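PDB 2BQX: inorganic pyrophosphatase from Helicobacter pylori, which catalyses the magnesium-dependent hydrolysis of inorganic pyrophosphate to two phosphate ions and is a homohexamer. Local coordinates for residues D13-V18 and V84-V89; V91-D96 and G153-E158. All coordinates share one frame; numbering follows the deposited sequence.

Contact 1: residues D13-V18 and V84-V89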
loop_
_atom_site.group_PDB
_atom_site.type_symbol
_atom_site.label_atom_id
_atom_site.label_comp_id
_atom_site.label_asym_id
_atom_site.label_seq_id
_atom_site.Cartn_x
_atom_site.Cartn_y
_atom_site.Cartn_z
ATOM N N ASP A 13 -13.253 -24.648 -18.118
ATOM C CA ASP A 13 -13.088 -23.308 -18.664
ATOM C C ASP A 13 -13.887 -22.266 -17.891
ATOM O O ASP A 13 -14.026 -21.132 -18.337
ATOM C CB ASP A 13 -13.491 -23.279 -20.140
ATOM C CG ASP A 13 -12.520 -24.040 -21.027
ATOM O OD1 ASP A 13 -11.297 -23.801 -20.921
ATOM O OD2 ASP A 13 -12.981 -24.873 -21.833
ATOM N N SER A 14 -14.415 -22.657 -16.737
ATOM C CA SER A 14 -15.177 -21.748 -15.888
ATOM C C SER A 14 -15.477 -22.419 -14.551
ATOM O O SER A 14 -16.637 -22.632 -14.202
ATOM C CB SER A 14 -16.489 -21.344 -16.563
ATOM O OG SER A 14 -17.196 -20.397 -15.773
ATOM N N LEU A 15 -14.426 -22.763 -13.810
ATOM C CA LEU A 15 -14.601 -23.417 -12.519
ATOM C C LEU A 15 -14.457 -22.420 -11.378
ATOM O O LEU A 15 -13.666 -21.477 -11.454
ATOM C CB LEU A 15 -13.587 -24.551 -12.339
ATOM C CG LEU A 15 -12.119 -24.201 -12.114
ATOM C CD1 LEU A 15 -11.362 -25.447 -11.684
ATOM C CD2 LEU A 15 -11.521 -23.615 -13.374
ATOM N N CYS A 16 -15.225 -22.633 -10.316
ATOM C CA CYS A 16 -15.169 -21.737 -9.176
ATOM C C CYS A 16 -13.947 -21.986 -8.311
ATOM O O CYS A 16 -13.613 -23.127 -7.987
ATOM C CB CYS A 16 -16.428 -21.874 -8.315
ATOM S SG CYS A 16 -17.936 -21.235 -9.081
ATOM N N VAL A 17 -13.270 -20.907 -7.945
ATOM C CA VAL A 17 -12.109 -21.014 -7.085
ATOM C C VAL A 17 -12.313 -20.082 -5.903
ATOM O O VAL A 17 -12.530 -18.879 -6.074
ATOM C CB VAL A 17 -10.804 -20.638 -7.822
ATOM C CG1 VAL A 17 -9.630 -20.707 -6.852
ATOM C CG2 VAL A 17 -10.570 -21.592 -8.984
ATOM N N VAL A 18 -12.292 -20.660 -4.707
ATOM C CA VAL A 18 -12.441 -19.895 -3.479
ATOM C C VAL A 18 -11.041 -19.445 -3.093
ATOM O O VAL A 18 -10.177 -20.265 -2.793
ATOM C CB VAL A 18 -13.032 -20.759 -2.339
ATOM C CG1 VAL A 18 -13.068 -19.964 -1.047
ATOM C CG2 VAL A 18 -14.440 -21.209 -2.713
ATOM N N VAL A 84 -13.676 -16.559 -7.433
ATOM C CA VAL A 84 -13.474 -16.139 -8.812
ATOM C C VAL A 84 -13.679 -17.301 -9.778
ATOM O O VAL A 84 -13.253 -18.422 -9.508
ATOM C CB VAL A 84 -12.050 -15.566 -9.019
ATOM C CG1 VAL A 84 -11.008 -16.625 -8.705
ATOM C CG2 VAL A 84 -11.889 -15.066 -10.453
ATOM N N LYS A 85 -14.352 -17.033 -10.894
ATOM C CA LYS A 85 -14.568 -18.058 -11.907
ATOM C C LYS A 85 -13.296 -18.051 -12.743
ATOM O O LYS A 85 -12.889 -17.010 -13.262
ATOM C CB LYS A 85 -15.778 -17.714 -12.778
ATOM C CG LYS A 85 -17.112 -17.757 -12.052
ATOM C CD LYS A 85 -18.260 -17.530 -13.027
ATOM C CE LYS A 85 -19.609 -17.728 -12.354
ATOM N NZ LYS A 85 -20.723 -17.651 -13.350
ATOM N N ALA A 86 -12.668 -19.212 -12.869
ATOM C CA ALA A 86 -11.419 -19.317 -13.601
ATOM C C ALA A 86 -11.428 -20.380 -14.695
ATOM O O ALA A 86 -12.406 -21.110 -14.869
ATOM C CB ALA A 86 -10.291 -19.607 -12.619
ATOM N N ARG A 87 -10.332 -20.453 -15.440
ATOM C CA ARG A 87 -10.193 -21.449 -16.496
ATOM C C ARG A 87 -8.806 -22.060 -16.367
ATOM O O ARG A 87 -7.833 -21.360 -16.097
ATOM C CB ARG A 87 -10.373 -20.809 -17.872
ATOM C CG ARG A 87 -9.356 -19.739 -18.218
ATOM C CD ARG A 87 -9.796 -18.988 -19.472
ATOM N NE ARG A 87 -8.870 -17.927 -19.837
ATOM C CZ ARG A 87 -7.688 -18.125 -20.408
ATOM N NH1 ARG A 87 -6.912 -17.085 -20.693
ATOM N NH2 ARG A 87 -7.288 -19.354 -20.712
ATOM N N LEU A 88 -8.722 -23.372 -16.543
ATOM C CA LEU A 88 -7.449 -24.081 -16.433
ATOM C C LEU A 88 -6.520 -23.897 -17.623
ATOM O O LEU A 88 -6.967 -23.796 -18.765
ATOM C CB LEU A 88 -7.701 -25.582 -16.265
ATOM C CG LEU A 88 -7.785 -26.233 -14.886
ATOM C CD1 LEU A 88 -8.541 -25.368 -13.915
ATOM C CD2 LEU A 88 -8.443 -27.604 -15.051
ATOM N N VAL A 89 -5.220 -23.854 -17.341
ATOM C CA VAL A 89 -4.215 -23.761 -18.392
ATOM C C VAL A 89 -3.074 -24.732 -18.100
ATOM O O VAL A 89 -2.188 -24.928 -18.934
ATOM C CB VAL A 89 -3.643 -22.319 -18.570
ATOM C CG1 VAL A 89 -4.750 -21.385 -19.044
ATOM C CG2 VAL A 89 -3.031 -21.814 -17.273
HETATM O O HOH W 1 -8.284 -22.069 -20.529
#
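Leu15 and Val17 pair with Ala86 and Val84 in an antiparallel match. The axes of these short strand segments run at 124°, far from a flat antiparallel 180°, as expected of strongly coiled, bulged strands. Each pair exchanges two backbone hydrogen bonds; Ala86 N to Leu15 O is the straightest, whereas Leu15 N to Ala86 O (2.8 Å) bends to 141°. Between them Cys16 and Lys85 form a non-hydrogen-bonded pair. Ser14 and Leu15 both face Ala86, a classic beta bulge.

Leu15, Val17, Val84 and Ala86 share one face. Chi1 of Leu15 (71°) turns its branch back over strand 84-89, with CD2 3.0 Å from Ala86 O and both methyls against Leu88 CD1; CD2 approaches that methyl tightly, at 3.5 Å. Val17 CG2 lies 4.2 Å from Ala86 CB. Leu164 of helix 157-171 covers Leu15 and Leu88, and Val84 also packs on Val40 of a neighbouring subunit. The pairing joins strands 14-21 and 83-96 in a highly twisted barrel, consistent with the OB-type fold of the family.

At the bulged end a water chiefly joins Arg87 NH2 (2.9 Å), at the guanidinium edge and in its plane, to Leu88 O, touching Asp13 OD1 only weakly. Stronger partners lie outside: Lys157 for Asp13, Val119 O for Arg87. Hydrocarbon thus fills the buried face, while Asp13 OD1 and Arg87 NH2, 6.0 Å apart, form no salt bridge.

Contact 2: residues V91-D96 and G153-E158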
loop_
_atom_site.group_PDB
_atom_site.type_symbol
_atom_site.label_atom_id
_atom_site.label_comp_id
_atom_site.label_asym_id
_atom_site.label_seq_id
_atom_site.Cartn_x
_atom_site.Cartn_y
_atom_site.Cartn_z
ATOM N N VAL A 91 -1.061 -27.496 -14.710
ATOM C CA VAL A 91 -0.973 -28.002 -13.346
ATOM C C VAL A 91 0.489 -28.111 -12.911
ATOM O O VAL A 91 1.371 -28.412 -13.721
ATOM C CB VAL A 91 -1.669 -29.393 -13.208
ATOM C CG1 VAL A 91 -1.007 -30.410 -14.127
ATOM C CG2 VAL A 91 -1.609 -29.865 -11.761
ATOM N N LEU A 92 0.742 -27.835 -11.634
ATOM C CA LEU A 92 2.088 -27.913 -11.068
ATOM C C LEU A 92 2.158 -29.101 -10.114
ATOM O O LEU A 92 1.411 -29.172 -9.136
ATOM C CB LEU A 92 2.435 -26.621 -10.312
ATOM C CG LEU A 92 3.781 -26.575 -9.577
ATOM C CD1 LEU A 92 4.922 -26.872 -10.538
ATOM C CD2 LEU A 92 3.965 -25.202 -8.945
ATOM N N ASN A 93 3.059 -30.030 -10.405
ATOM C CA ASN A 93 3.232 -31.228 -9.590
ATOM C C ASN A 93 4.410 -31.083 -8.630
ATOM O O ASN A 93 5.487 -30.637 -9.017
ATOM C CB ASN A 93 3.454 -32.433 -10.510
ATOM C CG ASN A 93 2.267 -32.698 -11.419
ATOM O OD1 ASN A 93 2.430 -33.057 -12.585
ATOM N ND2 ASN A 93 1.066 -32.530 -10.885
ATOM N N MET A 94 4.203 -31.465 -7.375
ATOM C CA MET A 94 5.258 -31.371 -6.379
ATOM C C MET A 94 5.101 -32.435 -5.303
ATOM O O MET A 94 4.017 -32.989 -5.100
ATOM C CB MET A 94 5.243 -29.990 -5.719
ATOM C CG MET A 94 3.926 -29.650 -5.031
ATOM S SD MET A 94 3.895 -27.941 -4.440
ATOM C CE MET A 94 3.737 -27.083 -5.973
ATOM N N GLU A 95 6.192 -32.702 -4.604
ATOM C CA GLU A 95 6.188 -33.681 -3.533
ATOM C C GLU A 95 6.567 -32.985 -2.235
ATOM O O GLU A 95 7.528 -32.215 -2.208
ATOM C CB GLU A 95 7.210 -34.783 -3.826
ATOM C CG GLU A 95 7.242 -35.887 -2.784
ATOM C CD GLU A 95 8.527 -36.688 -2.814
ATOM O OE1 GLU A 95 9.303 -36.546 -3.786
ATOM O OE2 GLU A 95 8.761 -37.461 -1.861
ATOM N N ASP A 96 5.803 -33.220 -1.171
ATOM C CA ASP A 96 6.141 -32.641 0.124
ATOM C C ASP A 96 6.293 -33.770 1.134
ATOM O O ASP A 96 6.266 -34.948 0.762
ATOM C CB ASP A 96 5.102 -31.612 0.601
ATOM C CG ASP A 96 3.714 -32.194 0.793
ATOM O OD1 ASP A 96 3.584 -33.401 1.085
ATOM O OD2 ASP A 96 2.743 -31.415 0.670
ATOM N N GLY A 153 7.485 -30.271 -11.753
ATOM C CA GLY A 153 7.382 -29.458 -12.952
ATOM C C GLY A 153 5.938 -29.207 -13.328
ATOM O O GLY A 153 5.027 -29.658 -12.633
ATOM N N PHE A 154 5.725 -28.483 -14.424
ATOM C CA PHE A 154 4.378 -28.177 -14.894
ATOM C C PHE A 154 3.928 -29.109 -16.010
ATOM O O PHE A 154 4.746 -29.608 -16.784
ATOM C CB PHE A 154 4.301 -26.752 -15.445
ATOM C CG PHE A 154 4.528 -25.682 -14.421
ATOM C CD1 PHE A 154 5.814 -25.272 -14.094
ATOM C CD2 PHE A 154 3.448 -25.065 -13.799
ATOM C CE1 PHE A 154 6.025 -24.258 -13.161
ATOM C CE2 PHE A 154 3.646 -24.050 -12.864
ATOM C CZ PHE A 154 4.936 -23.646 -12.547
ATOM N N GLU A 155 2.621 -29.331 -16.093
ATOM C CA GLU A 155 2.036 -30.141 -17.154
ATOM C C GLU A 155 0.965 -29.262 -17.789
ATOM O O GLU A 155 0.504 -28.304 -17.165
ATOM C CB GLU A 155 1.433 -31.429 -16.595
ATOM C CG GLU A 155 2.450 -32.250 -15.822
ATOM C CD GLU A 155 2.113 -33.724 -15.774
ATOM O OE1 GLU A 155 0.923 -34.063 -15.625
ATOM O OE2 GLU A 155 3.050 -34.545 -15.872
ATOM N N ASN A 156 0.572 -29.577 -19.019
ATOM C CA ASN A 156 -0.403 -28.765 -19.731
ATOM C C ASN A 156 -1.860 -28.857 -19.290
ATOM O O ASN A 156 -2.213 -29.601 -18.372
ATOM C CB ASN A 156 -0.315 -29.033 -21.238
ATOM C CG ASN A 156 -0.570 -30.479 -21.595
ATOM O OD1 ASN A 156 -1.280 -31.194 -20.888
ATOM N ND2 ASN A 156 -0.002 -30.916 -22.717
ATOM N N LYS A 157 -2.701 -28.076 -19.959
ATOM C CA LYS A 157 -4.127 -28.023 -19.664
ATOM C C LYS A 157 -4.804 -29.391 -19.748
ATOM O O LYS A 157 -5.675 -29.712 -18.935
ATOM C CB LYS A 157 -4.807 -27.042 -20.620
ATOM C CG LYS A 157 -6.285 -26.825 -20.355
ATOM C CD LYS A 157 -6.902 -25.950 -21.439
ATOM C CE LYS A 157 -8.362 -25.697 -21.151
ATOM N NZ LYS A 157 -9.051 -24.954 -22.245
ATOM N N GLU A 158 -4.413 -30.196 -20.729
ATOM C CA GLU A 158 -5.002 -31.523 -20.883
ATOM C C GLU A 158 -4.782 -32.329 -19.600
ATOM O O GLU A 158 -5.683 -33.023 -19.132
ATOM C CB GLU A 158 -4.371 -32.240 -22.080
ATOM C CG GLU A 158 -4.868 -33.655 -22.294
ATOM C CD GLU A 158 -4.361 -34.256 -23.596
ATOM O OE1 GLU A 158 -4.589 -35.463 -23.820
ATOM O OE2 GLU A 158 -3.741 -33.520 -24.392
HETATM O O HOH W 2 4.779 -33.330 -13.668
#
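An antiparallel pairing between strands 83-96 and 149-156 forms this part of the strongly twisted, barrel-like beta sheet of the pyrophosphatase, just before the second strand gives way to helix 157-171. Val91 with Glu155 and Asn93 with Gly153 are hydrogen-bonded pairs, and Leu92 with Phe154 is the non-hydrogen-bonded pair between them. Glu155 N to Val91 O measures 2.8 Å, while the bond from Gly153 N to Asn93 O, at 3.4 Å, is weak. Gly153 has backbone angles at which a side chain would press on the preceding carbonyl oxygen.

Leu92 and Phe154 carry the apolar side. With CG opposite its own backbone N (chi1 176°), the isobutyl group of Leu92 swings over the Phe154 ring. CD1 sits 3.7 Å from the ring centroid and only 6° off the normal, a CH-pi contact with the methyl centred on the face, and Leu92 CB lies 3.8 Å from Phe154 CE2.

On the other face Val91 and Glu155 lie side by side, with Val91 CG1 at 3.6 Å from Glu155 CB. The side chains of Asn93 and Glu155 cross at about a right angle, their amide and carboxylate planes 74° apart. One water donates to both Asn93 OD1 (2.6 Å) and Glu155 OE2 (3.1 Å), bridging two acceptors that cannot bond each other without a proton. Glu155 OE1 instead takes the hydroxyl of Ser159, whose backbone N bonds OD1 of Asn156, the helix N-cap.

The pairing is characteristic of the twisted beta barrel of soluble inorganic pyrophosphatases, here with helix 127-139 over the Leu92-Phe154 face: its Ile133 and Phe137 pack on Leu92, and its Leu130 on Phe154.

How the contacts relate
Strand 83-96 serves both contacts: its earlier part pairs with strand 14-21 in contact 1, its later part with strand 149-156 in contact 2, the centres about 17 Å apart. Contact 1 is the more buried, with six of ten touching residues buried against two of seven in contact 2, and it covers 465 rather than 349 Å². Aliphatic packing beside a beta bulge marks the former; the latter relies on a methyl-aromatic contact on one face and a water-bridged polar pair on the other. Lys157, at the start of helix 157-171, touches contact 1 at two places: its NZ is salt-bridged to Asp13 OD1 (2.9 Å), and its CE packs 3.4 Å from Leu88 O.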